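Local coordinates for CmeC (Campylobacter jejuni, PDB 4MT4), which forms a trimeric outer membrane channel of the outer membrane factor family and probably serves in efflux transport across that membrane, at residues V374-I379 with A436-D441. Sequence-based numbering, arbitrary orientation.
Sequences VARKTI and ANSIVD
Helices 339-405 and 411-445 run antiparallel where R376 meets S438, with R376 CA and S438 CA 5.2 Å apart. The axes of the two short segments approach to 8.9 Å, with 158° between their N-to-C directions. S438 points its short side chain at the other helix: its CB packs 3.8 Å from I379 CD1, while its OG lies 3.8 Å from R376 CG, a van der Waals contact. No hydrogen bond crosses between the segments; OG turns back along its own helix to the carbonyl oxygen of Y435, a bond its chi1 of 74° permits. The pair belongs to the long helical barrel of the outer membrane factor fold, well away from the membrane β-strands, and L223 of a neighbouring subunit packs on A375, T378 and I379. R376 leaves its helix with CG anti to the backbone N (chi1 -155°), then bends at chi2 and chi3. The aliphatic part of this bent chain passes S438 and crosses the end of I439, whose CD1 meets R376 CD at 3.8 Å. I439 leaves its helix beside the interface, and its end comes nearer to R376. Beyond the methylenes, the guanidinium group is gripped by several partners: NH2 forms a salt bridge with E26 and a hydrogen bond to the G21 carbonyl oxygen, both from the N-terminal part of the chain, and NH1 bonds to the Y435 hydroxyl on helix 411-445.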
loop_
_atom_site.group_PDB
_atom_site.type_symbol
_atom_site.label_atom_id
_atom_site.label_comp_id
_atom_site.label_asym_id
_atom_site.label_seq_id
_atom_site.Cartn_x
_atom_site.Cartn_y
_atom_site.Cartn_z
ATOM N N VAL B 374 16.723 -8.454 21.555
ATOM C CA VAL B 374 16.893 -7.488 22.635
ATOM C C VAL B 374 15.578 -7.247 23.373
ATOM O O VAL B 374 15.551 -7.176 24.600
ATOM C CB VAL B 374 17.444 -6.145 22.115
ATOM C CG1 VAL B 374 17.465 -5.106 23.221
ATOM C CG2 VAL B 374 18.842 -6.333 21.541
ATOM N N ALA B 375 14.489 -7.130 22.619
ATOM C CA ALA B 375 13.176 -6.898 23.211
ATOM C C ALA B 375 12.759 -8.061 24.100
ATOM O O ALA B 375 12.218 -7.859 25.182
ATOM C CB ALA B 375 12.132 -6.662 22.129
ATOM N N ARG B 376 13.029 -9.277 23.639
ATOM C CA ARG B 376 12.637 -10.482 24.363
ATOM C C ARG B 376 13.239 -10.513 25.770
ATOM O O ARG B 376 12.533 -10.768 26.749
ATOM C CB ARG B 376 13.057 -11.728 23.574
ATOM C CG ARG B 376 12.237 -12.986 23.846
ATOM C CD ARG B 376 12.609 -13.632 25.174
ATOM N NE ARG B 376 14.056 -13.751 25.330
ATOM C CZ ARG B 376 14.663 -14.059 26.472
ATOM N NH1 ARG B 376 13.949 -14.277 27.569
ATOM N NH2 ARG B 376 15.985 -14.145 26.520
ATOM N N LYS B 377 14.538 -10.247 25.866
ATOM C CA LYS B 377 15.227 -10.302 27.151
ATOM C C LYS B 377 14.941 -9.069 28.008
ATOM O O LYS B 377 14.995 -9.133 29.234
ATOM C CB LYS B 377 16.737 -10.462 26.945
ATOM C CG LYS B 377 17.433 -9.254 26.339
ATOM C CD LYS B 377 18.940 -9.464 26.285
ATOM C CE LYS B 377 19.663 -8.217 25.797
ATOM N NZ LYS B 377 21.136 -8.427 25.735
ATOM N N THR B 378 14.630 -7.948 27.364
ATOM C CA THR B 378 14.320 -6.724 28.094
ATOM C C THR B 378 12.933 -6.808 28.722
ATOM O O THR B 378 12.736 -6.416 29.873
ATOM C CB THR B 378 14.394 -5.482 27.187
ATOM O OG1 THR B 378 15.707 -5.375 26.626
ATOM C CG2 THR B 378 14.088 -4.220 27.984
ATOM N N ILE B 379 11.976 -7.328 27.960
ATOM C CA ILE B 379 10.616 -7.506 28.453
ATOM C C ILE B 379 10.592 -8.595 29.528
ATOM O O ILE B 379 9.743 -8.585 30.423
ATOM C CB ILE B 379 9.642 -7.853 27.302
ATOM C CG1 ILE B 379 9.599 -6.717 26.279
ATOM C CG2 ILE B 379 8.241 -8.088 27.827
ATOM C CD1 ILE B 379 8.803 -7.043 25.036
ATOM N N ALA B 436 4.723 -12.584 25.815
ATOM C CA ALA B 436 4.249 -13.717 25.029
ATOM C C ALA B 436 4.429 -13.433 23.543
ATOM O O ALA B 436 4.886 -14.291 22.788
ATOM C CB ALA B 436 2.790 -14.015 25.345
ATOM N N ASN B 437 4.076 -12.219 23.134
ATOM C CA ASN B 437 4.235 -11.799 21.747
ATOM C C ASN B 437 5.696 -11.549 21.387
ATOM O O ASN B 437 6.066 -11.577 20.212
ATOM C CB ASN B 437 3.412 -10.538 21.471
ATOM C CG ASN B 437 1.920 -10.806 21.467
ATOM O OD1 ASN B 437 1.484 -11.956 21.433
ATOM N ND2 ASN B 437 1.128 -9.739 21.490
ATOM N N SER B 438 6.521 -11.300 22.398
ATOM C CA SER B 438 7.949 -11.105 22.179
ATOM C C SER B 438 8.593 -12.433 21.806
ATOM O O SER B 438 9.560 -12.474 21.045
ATOM C CB SER B 438 8.623 -10.515 23.420
ATOM O OG SER B 438 8.751 -11.486 24.446
ATOM N N ILE B 439 8.048 -13.518 22.348
ATOM C CA ILE B 439 8.503 -14.860 22.006
ATOM C C ILE B 439 8.224 -15.143 20.536
ATOM O O ILE B 439 9.075 -15.663 19.817
ATOM C CB ILE B 439 7.816 -15.937 22.871
ATOM C CG1 ILE B 439 8.058 -15.670 24.357
ATOM C CG2 ILE B 439 8.314 -17.320 22.495
ATOM C CD1 ILE B 439 9.515 -15.716 24.754
ATOM N N VAL B 440 7.021 -14.786 20.101
ATOM C CA VAL B 440 6.593 -14.994 18.724
ATOM C C VAL B 440 7.456 -14.206 17.740
ATOM O O VAL B 440 7.834 -14.719 16.686
ATOM C CB VAL B 440 5.114 -14.595 18.538
ATOM C CG1 VAL B 440 4.670 -14.823 17.101
ATOM C CG2 VAL B 440 4.235 -15.378 19.498
ATOM N N ASP B 441 7.768 -12.961 18.094
ATOM C CA ASP B 441 8.585 -12.099 17.245
ATOM C C ASP B 441 9.956 -12.712 16.977
ATOM O O ASP B 441 10.470 -12.634 15.863
ATOM C CB ASP B 441 8.743 -10.714 17.878
ATOM C CG ASP B 441 7.487 -9.872 17.756
ATOM O OD1 ASP B 441 6.734 -10.066 16.778
ATOM O OD2 ASP B 441 7.252 -9.013 18.634
#